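Local coordinates for SnoaL-like domain protein (PDB 6P44) that probably catalyses the double-bond isomerisation of 3-oxo-Delta5 steroids to their Delta4 isomers, as a ketosteroid isomerase of the NTF2-like fold, at residues N9-H12 and R13-F17; A28-A31 and D32-V36. The protein carries 1 engineered substitution. One frame throughout, in Å; residues are numbered along the deposited sequence.

Interaction 1 (N9-H12 and R13-F17). With DNX (3,4-dinitrophenol), chain H.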
ATOM      1  N   ASN B   9      -0.497 -10.424 -13.114  1.00 13.49           N
ATOM      2  CA  ASN B   9       0.396 -11.446 -13.639  1.00 14.79           C
ATOM      3  C   ASN B   9       1.850 -11.064 -13.407  1.00 14.54           C
ATOM      4  O   ASN B   9       2.679 -11.916 -13.075  1.00 16.01           O
ATOM      5  CB  ASN B   9       0.160 -11.634 -15.136  1.00 15.70           C
ATOM      6  CG  ASN B   9      -1.157 -12.338 -15.449  1.00 16.99           C
ATOM      7  OD1 ASN B   9      -1.784 -12.951 -14.581  1.00 18.03           O
ATOM      8  ND2 ASN B   9      -1.581 -12.251 -16.702  1.00 17.74           N
ATOM      9  N   THR B  10       2.184  -9.795 -13.626  1.00 13.99           N
ATOM     10  CA  THR B  10       3.562  -9.368 -13.423  1.00 14.24           C
ATOM     11  C   THR B  10       3.978  -9.499 -11.966  1.00 13.42           C
ATOM     12  O   THR B  10       5.107  -9.911 -11.682  1.00 14.30           O
ATOM     13  CB  THR B  10       3.739  -7.945 -13.944  1.00 13.59           C
ATOM     14  OG1 THR B  10       3.425  -7.944 -15.349  1.00 14.65           O
ATOM     15  CG2 THR B  10       5.164  -7.422 -13.696  1.00 14.01           C
ATOM     16  N   VAL B  11       3.082  -9.160 -11.034  1.00 12.25           N
ATOM     17  CA  VAL B  11       3.380  -9.375  -9.622  1.00 12.82           C
ATOM     18  C   VAL B  11       3.677 -10.843  -9.353  1.00 14.12           C
ATOM     19  O   VAL B  11       4.610 -11.175  -8.616  1.00 14.18           O
ATOM     20  CB  VAL B  11       2.262  -8.832  -8.714  1.00 11.69           C
ATOM     21  CG1 VAL B  11       2.491  -9.276  -7.280  1.00 13.03           C
ATOM     22  CG2 VAL B  11       2.209  -7.305  -8.797  1.00 11.92           C
ATOM     23  N   HIS B  12       2.880 -11.748  -9.920  1.00 16.15           N
ATOM     24  CA  HIS B  12       3.154 -13.163  -9.693  1.00 17.80           C
ATOM     25  C   HIS B  12       4.514 -13.572 -10.254  1.00 19.09           C
ATOM     26  O   HIS B  12       5.217 -14.386  -9.643  1.00 21.10           O
ATOM     27  CB  HIS B  12       2.025 -14.022 -10.243  1.00 21.75           C
ATOM     28  CG  HIS B  12       0.842 -14.085  -9.338  1.00 23.68           C
ATOM     29  ND1 HIS B  12       0.664 -15.088  -8.411  1.00 25.88           N
ATOM     30  CD2 HIS B  12      -0.233 -13.270  -9.218  1.00 25.22           C
ATOM     31  CE1 HIS B  12      -0.467 -14.886  -7.760  1.00 26.47           C
ATOM     32  NE2 HIS B  12      -1.030 -13.789  -8.229  1.00 26.26           N
ATOM     33  N   ARG B  13       4.936 -12.998 -11.371  0.51 18.14           N
ATOM     34  CA  ARG B  13       6.254 -13.379 -11.860  0.51 17.81           C
ATOM     35  C   ARG B  13       7.358 -12.763 -11.015  0.51 16.42           C
ATOM     36  O   ARG B  13       8.414 -13.382 -10.834  0.51 17.46           O
ATOM     37  CB  ARG B  13       6.397 -13.018 -13.322  0.51 17.40           C
ATOM     38  CG  ARG B  13       5.484 -13.847 -14.175  0.51 17.08           C
ATOM     39  CD  ARG B  13       5.905 -13.778 -15.605  0.51 16.05           C
ATOM     40  NE  ARG B  13       6.088 -12.398 -16.048  0.51 15.37           N
ATOM     41  CZ  ARG B  13       5.096 -11.555 -16.308  0.51 15.01           C
ATOM     42  NH1 ARG B  13       3.838 -11.941 -16.166  0.51 14.98           N
ATOM     43  NH2 ARG B  13       5.363 -10.316 -16.702  0.51 16.10           N
ATOM     44  N   TYR B  14       7.130 -11.563 -10.474  1.00 15.53           N
ATOM     45  CA  TYR B  14       8.068 -11.002  -9.514  1.00 15.03           C
ATOM     46  C   TYR B  14       8.258 -11.955  -8.345  1.00 15.18           C
ATOM     47  O   TYR B  14       9.388 -12.269  -7.956  1.00 15.00           O
ATOM     48  CB  TYR B  14       7.528  -9.647  -9.041  1.00 14.59           C
ATOM     49  CG  TYR B  14       8.305  -9.048  -7.907  1.00 13.82           C
ATOM     50  CD1 TYR B  14       9.541  -8.485  -8.127  1.00 14.02           C
ATOM     51  CD2 TYR B  14       7.810  -9.051  -6.613  1.00 13.19           C
ATOM     52  CE1 TYR B  14      10.274  -7.944  -7.102  1.00 14.50           C
ATOM     53  CE2 TYR B  14       8.540  -8.502  -5.568  1.00 12.88           C
ATOM     54  CZ  TYR B  14       9.773  -7.938  -5.824  1.00 13.24           C
ATOM     55  OH  TYR B  14      10.535  -7.386  -4.813  1.00 14.14           O
ATOM     56  N   LEU B  15       7.149 -12.440  -7.779  1.00 14.93           N
ATOM     57  CA  LEU B  15       7.242 -13.330  -6.623  1.00 16.04           C
ATOM     58  C   LEU B  15       7.887 -14.657  -6.997  1.00 17.01           C
ATOM     59  O   LEU B  15       8.581 -15.256  -6.170  1.00 18.64           O
ATOM     60  CB  LEU B  15       5.864 -13.493  -5.961  1.00 19.16           C
ATOM     61  CG  LEU B  15       5.330 -12.186  -5.330  1.00 19.37           C
ATOM     62  CD1 LEU B  15       3.911 -12.331  -4.755  1.00 21.86           C
ATOM     63  CD2 LEU B  15       6.280 -11.630  -4.252  1.00 21.20           C
ATOM     64  N   GLU B  16       7.656 -15.140  -8.219  1.00 17.39           N
ATOM     65  CA  GLU B  16       8.357 -16.327  -8.700  1.00 18.80           C
ATOM     66  C   GLU B  16       9.863 -16.110  -8.703  1.00 18.68           C
ATOM     67  O   GLU B  16      10.627 -16.943  -8.199  1.00 19.04           O
ATOM     68  CB  GLU B  16       7.878 -16.665 -10.110  1.00 20.94           C
ATOM     69  CG  GLU B  16       8.667 -17.765 -10.772  1.00 25.81           C
ATOM     70  CD  GLU B  16       8.330 -17.905 -12.226  1.00 29.89           C
ATOM     71  OE1 GLU B  16       7.278 -17.365 -12.636  1.00 31.87           O
ATOM     72  OE2 GLU B  16       9.121 -18.549 -12.953  1.00 31.16           O
ATOM     73  N   PHE B  17      10.311 -14.994  -9.280  1.00 17.45           N
ATOM     74  CA  PHE B  17      11.742 -14.735  -9.386  1.00 17.57           C
ATOM     75  C   PHE B  17      12.366 -14.469  -8.022  1.00 16.84           C
ATOM     76  O   PHE B  17      13.537 -14.800  -7.804  1.00 17.05           O
ATOM     77  CB  PHE B  17      11.986 -13.553 -10.326  1.00 19.83           C
ATOM     78  CG  PHE B  17      11.424 -13.734 -11.706  1.00 23.53           C
ATOM     79  CD1 PHE B  17      11.405 -14.976 -12.309  1.00 25.70           C
ATOM     80  CD2 PHE B  17      10.928 -12.647 -12.406  1.00 24.86           C
ATOM     81  CE1 PHE B  17      10.888 -15.131 -13.597  1.00 26.89           C
ATOM     82  CE2 PHE B  17      10.422 -12.791 -13.680  1.00 26.81           C
ATOM     83  CZ  PHE B  17      10.402 -14.035 -14.271  1.00 27.14           C
TER
HETATM   84  C1  DNX H 201      10.368  -7.428  -1.525  0.52 16.50           C
HETATM   85  C2  DNX H 201      11.517  -8.166  -1.775  0.52 19.35           C
HETATM   86  C3  DNX H 201      12.381  -8.423  -0.735  0.52 22.36           C
HETATM   87  N3  DNX H 201      13.590  -9.182  -1.058  0.52 26.43           N
HETATM   88  C4  DNX H 201      12.112  -7.969   0.548  0.52 21.50           C
HETATM   89  N4  DNX H 201      13.015  -8.213   1.670  0.52 24.55           N
HETATM   90  C5  DNX H 201      10.960  -7.245   0.794  0.52 18.92           C
HETATM   91  C6  DNX H 201      10.089  -6.970  -0.245  0.52 17.17           C
HETATM   92  O1  DNX H 201       9.520  -7.165  -2.556  0.52 14.05           O
HETATM   93  O31 DNX H 201      14.571  -8.569  -1.442  0.52 27.39           O
HETATM   94  O32 DNX H 201      13.554 -10.400  -0.957  0.52 28.64           O
HETATM   95  O41 DNX H 201      13.154  -7.330   2.500  0.52 25.82           O
HETATM   96  O42 DNX H 201      13.578  -9.295   1.736  0.52 25.25           O
HETATM   97  O   HOH W   1       2.067  -9.664 -17.389  1.00 23.50           O
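Arg13 N, Tyr14 N, Leu15 N and Glu16 N each donate to the carbonyl oxygen four residues earlier, so 9-12 and 13-17 form two successive turns of one alpha-helix; the bond from Tyr14 N to Thr10 O measures 2.9 Å. On the outer side, in the conformer described, one of two, the Arg13 chain bends at chi3 (-50°) and turns back along the helix, bringing one guanidinium face over Thr10 CA, 3.9 Å from CZ. In this conformer water 1 lies in the guanidinium plane, accepting from Arg13 NH1 at 3.1 Å and donating to Thr10 OG1 at 3.0 Å; the same hydroxyl also bonds to Asp6 O. On the sheet-facing side, one turn apart, Val11 CG1 rests 4.2 Å from Leu15 CD1. The Tyr14 ring runs inward, its CG anti to the backbone N (chi1 172°), and its OH meets O1 of 3,4-dinitrophenol near the ring plane at a very short 2.5 Å. Tyr55 OH also bonds this hydroxyl and backs it, consistent with Tyr14 belonging to the oxyanion hole of ketosteroid isomerases. Helix 4-20 thus lies on the curved sheet: Val11 and Leu15 face strands 64-73 and 76-85, Thr10 and Val11 meet strand 92-102, and Tyr14 and Phe17 abut helix 23-29.

Interaction 2 (A28-A31 and D32-V36)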
ATOM      1  N   ALA B  28      14.533  -7.264 -14.863  1.00 18.98           N
ATOM      2  CA  ALA B  28      13.943  -7.110 -16.182  1.00 19.98           C
ATOM      3  C   ALA B  28      12.466  -6.745 -16.122  1.00 19.55           C
ATOM      4  O   ALA B  28      11.920  -6.257 -17.116  1.00 21.58           O
ATOM      5  CB  ALA B  28      14.133  -8.405 -16.977  1.00 21.02           C
ATOM      6  N   LEU B  29      11.803  -6.983 -14.991  1.00 17.18           N
ATOM      7  CA  LEU B  29      10.411  -6.575 -14.851  1.00 15.86           C
ATOM      8  C   LEU B  29      10.263  -5.077 -14.644  1.00 16.12           C
ATOM      9  O   LEU B  29       9.174  -4.534 -14.867  1.00 16.10           O
ATOM     10  CB  LEU B  29       9.758  -7.292 -13.665  1.00 15.89           C
ATOM     11  CG  LEU B  29       9.683  -8.811 -13.770  1.00 17.43           C
ATOM     12  CD1 LEU B  29       9.023  -9.356 -12.530  1.00 18.84           C
ATOM     13  CD2 LEU B  29       8.907  -9.236 -15.013  1.00 19.01           C
ATOM     14  N   TYR B  30      11.317  -4.409 -14.195  1.00 14.49           N
ATOM     15  CA  TYR B  30      11.253  -2.995 -13.873  1.00 15.04           C
ATOM     16  C   TYR B  30      11.564  -2.145 -15.095  1.00 16.12           C
ATOM     17  O   TYR B  30      12.329  -2.541 -15.977  1.00 17.48           O
ATOM     18  CB  TYR B  30      12.250  -2.663 -12.772  1.00 14.60           C
ATOM     19  CG  TYR B  30      11.802  -3.059 -11.376  1.00 13.01           C
ATOM     20  CD1 TYR B  30      11.064  -2.175 -10.608  1.00 12.74           C
ATOM     21  CD2 TYR B  30      12.151  -4.284 -10.821  1.00 14.38           C
ATOM     22  CE1 TYR B  30      10.686  -2.483  -9.320  1.00 13.28           C
ATOM     23  CE2 TYR B  30      11.776  -4.607  -9.514  1.00 13.41           C
ATOM     24  CZ  TYR B  30      11.028  -3.700  -8.778  1.00 13.07           C
ATOM     25  OH  TYR B  30      10.624  -3.953  -7.486  1.00 13.10           O
ATOM     26  N   ALA B  31      10.948  -0.964 -15.128  1.00 15.67           N
ATOM     27  CA  ALA B  31      11.223   0.046 -16.136  1.00 16.00           C
ATOM     28  C   ALA B  31      12.641   0.594 -15.987  1.00 16.01           C
ATOM     29  O   ALA B  31      13.260   0.510 -14.922  1.00 16.55           O
ATOM     30  CB  ALA B  31      10.216   1.187 -15.996  1.00 16.89           C
ATOM     31  N   ASP B  32      13.147   1.187 -17.071  1.00 16.75           N
ATOM     32  CA  ASP B  32      14.510   1.716 -17.062  1.00 18.34           C
ATOM     33  C   ASP B  32      14.710   2.753 -15.961  1.00 19.59           C
ATOM     34  O   ASP B  32      15.794   2.831 -15.368  1.00 20.96           O
ATOM     35  CB  ASP B  32      14.847   2.364 -18.410  1.00 20.07           C
ATOM     36  CG  ASP B  32      14.951   1.365 -19.570  1.00 23.61           C
ATOM     37  OD1 ASP B  32      14.992   0.134 -19.359  1.00 25.02           O
ATOM     38  OD2 ASP B  32      14.992   1.847 -20.718  1.00 26.92           O
ATOM     39  N   ASP B  33      13.689   3.573 -15.693  1.00 19.43           N
ATOM     40  CA  ASP B  33      13.745   4.648 -14.699  1.00 19.71           C
ATOM     41  C   ASP B  33      12.875   4.352 -13.476  1.00 17.56           C
ATOM     42  O   ASP B  33      12.386   5.271 -12.801  1.00 18.09           O
ATOM     43  CB  ASP B  33      13.327   5.972 -15.334  1.00 24.89           C
ATOM     44  CG  ASP B  33      11.903   5.954 -15.877  1.00 28.63           C
ATOM     45  OD1 ASP B  33      11.285   4.872 -16.004  1.00 28.65           O
ATOM     46  OD2 ASP B  33      11.395   7.055 -16.182  1.00 32.74           O
ATOM     47  N   ALA B  34      12.687   3.076 -13.181  1.00 15.51           N
ATOM     48  CA  ALA B  34      11.843   2.676 -12.073  1.00 14.43           C
ATOM     49  C   ALA B  34      12.479   3.066 -10.748  1.00 14.41           C
ATOM     50  O   ALA B  34      13.686   3.305 -10.652  1.00 14.41           O
ATOM     51  CB  ALA B  34      11.652   1.158 -12.095  1.00 14.77           C
ATOM     52  N   THR B  35      11.650   3.100  -9.714  1.00 13.19           N
ATOM     53  CA  THR B  35      12.099   3.326  -8.353  1.00 13.36           C
ATOM     54  C   THR B  35      11.721   2.153  -7.459  1.00 12.34           C
ATOM     55  O   THR B  35      10.660   1.544  -7.616  1.00 12.48           O
ATOM     56  CB  THR B  35      11.490   4.614  -7.779  1.00 13.71           C
ATOM     57  OG1 THR B  35      10.054   4.541  -7.812  1.00 13.92           O
ATOM     58  CG2 THR B  35      11.948   5.817  -8.582  1.00 14.94           C
ATOM     59  N   VAL B  36      12.591   1.857  -6.495  1.00 12.57           N
ATOM     60  CA  VAL B  36      12.322   0.860  -5.461  1.00 12.05           C
ATOM     61  C   VAL B  36      12.600   1.510  -4.119  1.00 11.85           C
ATOM     62  O   VAL B  36      13.700   2.030  -3.888  1.00 12.58           O
ATOM     63  CB  VAL B  36      13.178  -0.408  -5.624  1.00 12.76           C
ATOM     64  CG1 VAL B  36      13.055  -1.305  -4.381  1.00 13.58           C
ATOM     65  CG2 VAL B  36      12.763  -1.169  -6.873  1.00 13.58           C
TER
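Tyr30 meets Ala34 and Val36, and Ala31 meets Ala34, across a tight corner where the chain leaves helix 23-29 as a short strand. The Tyr30 ring lies alongside the returning chain because its CG stands anti to the carbonyl carbon (chi1 -78°). Ala34 CB comes to the ring edge, near its plane, 3.7 Å from Tyr30 CD1. Farther along the ring, Val36 CG2 packs 3.5 Å from Tyr30 CE1, the two side chains crossing at about a right angle; this methyl also sits 3.6 Å from Tyr30 OH. That hydroxyl is hydrogen-bonded to Tyr55 OH. Ala31 opens a type I beta turn that runs through Asp32 and Asp33 to Ala34. The turn is closed by Ala34 N donating to Ala31 O at 3.2 Å, with the donor well above the carbonyl plane, 71° out of it. Ala31 CB and Ala34 CB stand 4.2 Å apart, while at the exposed corner Asp32 OD1 forms a salt bridge with Arg48 NH1. Arg48 also donates to Tyr30 O, tying the incoming limb and the turn to the start of helix 48-54. Ile51 of that helix covers Tyr30, Ala34 and Val36; on strand 108-121, Ile108 packs on Tyr30 and Met111 on Tyr30 and Val36.

In the fold
Interactions 1 and 2 follow each other in the chain and touch where helix 4-20 meets the end of helix 23-29: Leu29 CD1 packs against Tyr14 N at 3.6 Å and against Phe17 CD2. Both are partly buried. Interaction 1 repeats regular helical bonds, with a polar, partly charged outer side with one bridging water and an apolar side on the sheet; interaction 2 has a single turn-closing bond, a buried tyrosine-aliphatic cluster and acidic residues at its surface corner. Their chemistry converges on Tyr55, whose hydroxyl is hydrogen-bonded to those of both Tyr14 and Tyr30. Tyr14 touches the bound phenol directly, whereas Tyr30 is about 6 Å from it, consistent with a second-shell place.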